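Local coordinates for MHC class I antigen (Anolis carolinensis, PDB 7CPO), which probably presents peptides at the cell surface as an MHC class I heavy chain, holding them in a groove between two helices above a beta sheet, at residues Q171-L174 against N175-K178; Q142-K145 against R146-A150; R65-L68 against Y69-H73. All coordinates share one frame; numbering follows the deposited sequence.

How the contacts relate
The three contacts are turns of the helices that wall the peptide groove of a class I platform, and each has at least one residue touching the bound peptide. Contact 3 belongs to helix 62-87 on one wall. Contacts 1 and 2 belong to the other, at the end of helix 152-176 and in the short helix 141-149 that precedes it, centres about 37 Å apart. Contact 3 is about 23 Å from contact 1 and 24 Å from contact 2, centre to centre, and its nearest atoms are about 6 Å from contact 1 across the groove. Tyr62, whose main-chain oxygen accepts from Asn66 of contact 3, hydrogen-bonds through its hydroxyl to that of Tyr173 in contact 1.

Contact 1 of 3, residues Q171-L174 against N175-K178; sequences QRYL and NYGK
Main-chain bonds from Tyr176 N to Arg172 O (3.0 Å) and from Gly177 N to Tyr173 O (2.8 Å) continue the helix through its last turn, while the bond from Asn175 N to Gln171 O is long and weak. Gly177 then leaves helical geometry, with phi at -108°, and takes the N-cap position of the short helix 178-181.

Among the side chains, Tyr176 does most of the touching. Its CG lies anti to its own carbonyl carbon (chi1 -73°), which swings the ring back along the helix and over Arg172. The carbonyl oxygen Arg172 O sits 3.3 Å above one face of that ring, displaced toward its rim, and is at the same time the acceptor for Tyr176 N. Farther out, the aliphatic chain of Arg172 passes the phenol, with its CD 4.2 Å from Tyr176 OH; the guanidinium turns away and makes a cation-pi contact with Trp169. The two tyrosine rings come together obliquely: CD2 of Tyr176 approaches the edge of the Tyr173 ring, at 4.1 Å from CD1 of that residue. Beyond the break, Lys178 CB comes within 3.2 Å of Leu174 O, while its amine end runs off in another direction.

Tyr173 faces the groove. Its ring packs on Trp51 and Phe35, consistent with the tyrosine-lined pocket that receives the peptide N-terminus in class I molecules. Tyr176 also rests on Trp51, and its main-chain oxygen accepts a bond from Lys54. Contact between the rings is thus apolar and lies at the inner part of the Tyr173 ring, whereas the hydroxyl at the far end of Tyr173 hydrogen-bonds to Tyr62 and to the backbone of the bound peptide; the Tyr176 ring, for its part, covers the carbonyl oxygen of Arg172.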
# COMPACT_ATOMS: atom_id res chain seq x y z
N GLN A 171 -7.01 15.99 -11.30
CA GLN A 171 -6.50 16.54 -12.55
C GLN A 171 -5.45 17.61 -12.30
O GLN A 171 -4.49 17.72 -13.07
CB GLN A 171 -7.64 17.09 -13.39
CG GLN A 171 -8.53 16.03 -14.00
CD GLN A 171 -9.91 16.57 -14.32
OE1 GLN A 171 -10.29 17.64 -13.83
NE2 GLN A 171 -10.64 15.87 -15.18
N ARG A 172 -5.59 18.41 -11.24
CA ARG A 172 -4.54 19.35 -10.88
C ARG A 172 -3.28 18.61 -10.47
O ARG A 172 -2.17 18.98 -10.89
CB ARG A 172 -4.98 20.27 -9.73
CG ARG A 172 -5.53 21.58 -10.15
CD ARG A 172 -6.08 22.35 -8.95
NE ARG A 172 -7.30 23.05 -9.36
CZ ARG A 172 -8.50 22.89 -8.82
NH1 ARG A 172 -8.70 22.05 -7.80
NH2 ARG A 172 -9.51 23.59 -9.30
N TYR A 173 -3.42 17.57 -9.64
CA TYR A 173 -2.25 16.87 -9.13
C TYR A 173 -1.48 16.21 -10.26
O TYR A 173 -0.25 16.28 -10.30
CB TYR A 173 -2.69 15.83 -8.09
CG TYR A 173 -3.29 16.44 -6.82
CD1 TYR A 173 -2.98 17.74 -6.44
CD2 TYR A 173 -4.16 15.70 -6.02
CE1 TYR A 173 -3.52 18.29 -5.26
CE2 TYR A 173 -4.69 16.24 -4.85
CZ TYR A 173 -4.37 17.54 -4.49
OH TYR A 173 -4.90 18.09 -3.34
N LEU A 174 -2.19 15.61 -11.22
CA LEU A 174 -1.53 14.90 -12.30
C LEU A 174 -0.64 15.83 -13.10
O LEU A 174 0.47 15.46 -13.49
CB LEU A 174 -2.56 14.24 -13.22
CG LEU A 174 -3.14 12.92 -12.72
CD1 LEU A 174 -4.37 12.59 -13.53
CD2 LEU A 174 -2.09 11.82 -12.83
N ASN A 175 -1.10 17.06 -13.35
CA ASN A 175 -0.26 18.02 -14.03
C ASN A 175 0.91 18.45 -13.16
O ASN A 175 2.05 18.49 -13.62
CB ASN A 175 -1.08 19.24 -14.45
CG ASN A 175 -0.20 20.36 -14.98
OD1 ASN A 175 0.44 20.20 -16.01
ND2 ASN A 175 -0.14 21.47 -14.27
N TYR A 176 0.63 18.76 -11.89
CA TYR A 176 1.68 19.14 -10.94
C TYR A 176 2.81 18.12 -10.94
O TYR A 176 3.98 18.48 -11.05
CB TYR A 176 1.11 19.26 -9.53
CG TYR A 176 0.26 20.47 -9.30
CD1 TYR A 176 0.23 21.51 -10.21
CD2 TYR A 176 -0.53 20.56 -8.15
CE1 TYR A 176 -0.55 22.63 -9.97
CE2 TYR A 176 -1.31 21.66 -7.91
CZ TYR A 176 -1.33 22.69 -8.82
OH TYR A 176 -2.13 23.78 -8.57
N GLY A 177 2.46 16.84 -10.82
CA GLY A 177 3.46 15.80 -10.61
C GLY A 177 3.72 14.88 -11.78
O GLY A 177 4.24 13.78 -11.59
N LYS A 178 3.39 15.31 -13.00
CA LYS A 178 3.48 14.43 -14.17
C LYS A 178 4.89 13.88 -14.37
O LYS A 178 5.05 12.73 -14.80
CB LYS A 178 3.04 15.19 -15.42
CG LYS A 178 3.84 16.49 -15.71
CD LYS A 178 3.15 17.30 -16.79
CE LYS A 178 3.77 18.68 -16.96
NZ LYS A 178 5.11 18.67 -17.58

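Contact 2 of 3, residues Q142-K145 against R146-A150; sequences QNTK and RKWDA
Thr144 and Trp148 stand side by side one helical turn apart, pointing the same way, with the threonine methyl over the indole. CG2 of Thr144 lies 3.6 Å from the centroid of the six-membered ring of Trp148 and only 9° off its normal, a CH-pi contact near the middle of the face. Thr144 CG2 is placed there because it is anti to the backbone N, which leaves OG1 to bond to Tyr124 and to the peptide backbone. Trp148 NE1 also donates to the peptide backbone, and the indole meets Trp134 edge-to-face.

Lys145 and Asp149 cross at an angle on another side of the helix. The lysine chain is extended until a bend at chi4 (49°) brings NZ to the syn lone pair of Asp149 OD2, a salt bridge of 2.6 Å. Trp134 engages both partners through its backbone, its O accepting from Lys145 NZ and its N donating to Asp149 OD1. Gln142 O receives a weak bond from NH2 of the poorly ordered Arg146, 3.1 Å away.

Lys147 forms a salt bridge with the peptide backbone, consistent with the Thr-Lys-Trp group that holds the peptide C-terminus in class I molecules. The CH-pi contact braces two of these three peptide-binding side chains against each other, and the Lys145-Asp149 pair ties their helix to strand 133-136.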
# COMPACT_ATOMS: atom_id res chain seq x y z
N GLN A 142 -27.16 -0.46 10.91
CA GLN A 142 -28.45 0.12 10.52
C GLN A 142 -28.80 1.32 11.36
O GLN A 142 -29.55 2.19 10.89
CB GLN A 142 -29.55 -0.93 10.58
CG GLN A 142 -29.53 -1.84 9.36
CD GLN A 142 -30.30 -3.11 9.56
OE1 GLN A 142 -31.21 -3.18 10.39
NE2 GLN A 142 -29.95 -4.15 8.80
N ASN A 143 -28.24 1.42 12.56
CA ASN A 143 -28.33 2.68 13.31
C ASN A 143 -27.71 3.82 12.51
O ASN A 143 -28.32 4.88 12.33
CB ASN A 143 -27.64 2.52 14.67
CG ASN A 143 -28.26 1.39 15.52
OD1 ASN A 143 -29.46 1.41 15.83
ND2 ASN A 143 -27.45 0.40 15.88
N THR A 144 -26.51 3.61 11.98
CA THR A 144 -25.88 4.67 11.20
C THR A 144 -26.62 4.91 9.88
O THR A 144 -26.79 6.06 9.47
CB THR A 144 -24.41 4.31 10.95
OG1 THR A 144 -23.73 4.21 12.21
CG2 THR A 144 -23.75 5.37 10.10
N LYS A 145 -27.09 3.83 9.22
CA LYS A 145 -27.78 3.99 7.94
C LYS A 145 -28.94 4.95 8.04
O LYS A 145 -29.40 5.54 7.06
CB LYS A 145 -28.26 2.64 7.41
CG LYS A 145 -29.10 2.70 6.13
CD LYS A 145 -29.27 1.29 5.55
CE LYS A 145 -30.24 1.26 4.35
NZ LYS A 145 -29.96 2.31 3.31
N ARG A 146 -29.40 5.16 9.24
CA ARG A 146 -30.59 5.92 9.48
C ARG A 146 -30.48 7.41 9.44
O ARG A 146 -31.24 8.12 8.77
CB ARG A 146 -30.99 5.50 10.85
CG ARG A 146 -32.13 4.78 10.69
CD ARG A 146 -32.23 3.98 9.42
NE ARG A 146 -33.46 3.44 9.80
CZ ARG A 146 -33.59 2.25 10.35
NH1 ARG A 146 -34.80 1.91 10.82
NH2 ARG A 146 -32.56 1.43 10.39
N LYS A 147 -29.62 7.86 10.32
CA LYS A 147 -29.25 9.24 10.37
C LYS A 147 -28.75 9.67 9.00
O LYS A 147 -29.23 10.67 8.45
CB LYS A 147 -28.22 9.36 11.49
CG LYS A 147 -28.65 8.44 12.66
CD LYS A 147 -28.03 8.86 13.94
CE LYS A 147 -26.65 8.25 14.10
NZ LYS A 147 -26.02 8.76 15.36
N TRP A 148 -27.94 8.82 8.37
CA TRP A 148 -27.25 9.25 7.16
C TRP A 148 -28.15 9.17 5.93
O TRP A 148 -28.09 10.07 5.08
CB TRP A 148 -25.97 8.44 6.98
CG TRP A 148 -24.95 8.75 8.01
CD1 TRP A 148 -25.11 9.55 9.12
CD2 TRP A 148 -23.59 8.31 8.02
NE1 TRP A 148 -23.94 9.61 9.83
CE2 TRP A 148 -22.99 8.86 9.18
CE3 TRP A 148 -22.83 7.50 7.17
CZ2 TRP A 148 -21.65 8.63 9.50
CZ3 TRP A 148 -21.49 7.27 7.50
CH2 TRP A 148 -20.92 7.83 8.65
N ASP A 149 -28.99 8.14 5.81
CA ASP A 149 -29.95 8.11 4.71
C ASP A 149 -30.80 9.36 4.70
O ASP A 149 -31.13 9.89 3.63
CB ASP A 149 -30.86 6.89 4.80
CG ASP A 149 -30.30 5.66 4.08
OD1 ASP A 149 -29.20 5.76 3.48
OD2 ASP A 149 -30.95 4.58 4.16
N ALA A 150 -31.15 9.87 5.87
CA ALA A 150 -32.04 11.03 5.95
C ALA A 150 -31.35 12.37 5.78
O ALA A 150 -32.04 13.39 5.71
CB ALA A 150 -32.78 11.01 7.29

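Contact 3 of 3, residues R65-L68 against Y69-H73; sequences RNTL and YAQGH
Arg65 lays its aliphatic chain along the ring of Tyr69 on the first-domain helix 62-87, one wall of the class I peptide groove. With CG anti to the backbone N (chi1 -165°), the arginine runs beside the tyrosine in the same direction. Arg65 CG meets the ring face 4.1 Å from the centroid of the Tyr69 ring. This CH-pi contact stands 27° off the normal. A bend at chi3 then turns the guanidinium, whose plane is 56° from the ring. Its NH2 forms a salt bridge with Asp59, and its NE bonds to a polar side chain of the peptide, while Tyr69 packs on an apolar one.

Thr67 and Gln71 also lie side by side, pointing the same way. Gln71 CG, beside its backbone N, lies 3.2 Å from Thr67 O, the acceptor for that same N. The hydroxyl of Thr67 is engaged by Trp63 O and Tyr45 N. Asn66 ND2 donates to Tyr62 O, and its OD1 bonds to the peptide backbone, as does His73 NE2. Back at the tyrosine, Arg65 O accepts from Tyr69 N and lies over one face of the Tyr69 ring, 3.5 Å from Tyr69 CG.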
# COMPACT_ATOMS: atom_id res chain seq x y z
N ARG A 65 -6.16 24.45 5.66
CA ARG A 65 -7.49 23.87 5.48
C ARG A 65 -7.47 22.36 5.64
O ARG A 65 -8.24 21.80 6.43
CB ARG A 65 -8.07 24.26 4.12
CG ARG A 65 -9.58 24.01 3.97
CD ARG A 65 -10.15 24.83 2.82
NE ARG A 65 -9.38 24.53 1.65
CZ ARG A 65 -8.70 25.41 0.94
NH1 ARG A 65 -8.75 26.69 1.24
NH2 ARG A 65 -7.98 25.00 -0.09
N ASN A 66 -6.54 21.68 4.95
CA ASN A 66 -6.44 20.22 5.07
C ASN A 66 -6.08 19.80 6.49
O ASN A 66 -6.59 18.79 7.00
CB ASN A 66 -5.41 19.69 4.09
CG ASN A 66 -5.93 19.56 2.67
OD1 ASN A 66 -6.58 18.57 2.33
ND2 ASN A 66 -5.62 20.54 1.83
N THR A 67 -5.20 20.56 7.15
CA THR A 67 -4.86 20.28 8.55
C THR A 67 -6.09 20.38 9.46
O THR A 67 -6.35 19.49 10.27
CB THR A 67 -3.76 21.25 9.00
OG1 THR A 67 -2.57 21.02 8.24
CG2 THR A 67 -3.45 21.10 10.47
N LEU A 68 -6.85 21.48 9.35
CA LEU A 68 -8.04 21.64 10.20
C LEU A 68 -9.06 20.53 9.95
O LEU A 68 -9.59 19.93 10.89
CB LEU A 68 -8.68 23.03 9.97
CG LEU A 68 -7.87 24.26 10.41
CD1 LEU A 68 -8.27 25.54 9.66
CD2 LEU A 68 -7.96 24.50 11.93
N TYR A 69 -9.31 20.21 8.67
CA TYR A 69 -10.22 19.12 8.34
C TYR A 69 -9.71 17.78 8.86
O TYR A 69 -10.48 17.00 9.44
CB TYR A 69 -10.41 19.02 6.82
CG TYR A 69 -11.25 20.11 6.18
CD1 TYR A 69 -12.00 20.98 6.95
CD2 TYR A 69 -11.28 20.26 4.79
CE1 TYR A 69 -12.78 21.98 6.35
CE2 TYR A 69 -12.05 21.24 4.19
CZ TYR A 69 -12.80 22.10 4.98
OH TYR A 69 -13.55 23.09 4.39
N ALA A 70 -8.42 17.48 8.63
CA ALA A 70 -7.88 16.20 9.07
C ALA A 70 -7.96 16.08 10.59
O ALA A 70 -8.34 15.02 11.12
CB ALA A 70 -6.43 16.04 8.58
N GLN A 71 -7.62 17.16 11.30
CA GLN A 71 -7.83 17.21 12.74
C GLN A 71 -9.28 16.95 13.10
O GLN A 71 -9.58 16.18 14.02
CB GLN A 71 -7.41 18.58 13.28
CG GLN A 71 -5.93 18.72 13.39
CD GLN A 71 -5.51 20.07 13.93
OE1 GLN A 71 -4.34 20.30 14.16
NE2 GLN A 71 -6.48 20.95 14.16
N GLY A 72 -10.21 17.60 12.39
CA GLY A 72 -11.62 17.33 12.62
C GLY A 72 -11.96 15.86 12.45
O GLY A 72 -12.68 15.27 13.26
N HIS A 73 -11.42 15.23 11.40
CA HIS A 73 -11.70 13.82 11.16
C HIS A 73 -11.14 12.94 12.29
O HIS A 73 -11.80 11.99 12.72
CB HIS A 73 -11.11 13.38 9.82
CG HIS A 73 -11.65 14.14 8.65
ND1 HIS A 73 -10.99 14.20 7.44
CD2 HIS A 73 -12.78 14.86 8.49
CE1 HIS A 73 -11.69 14.93 6.59
NE2 HIS A 73 -12.78 15.34 7.21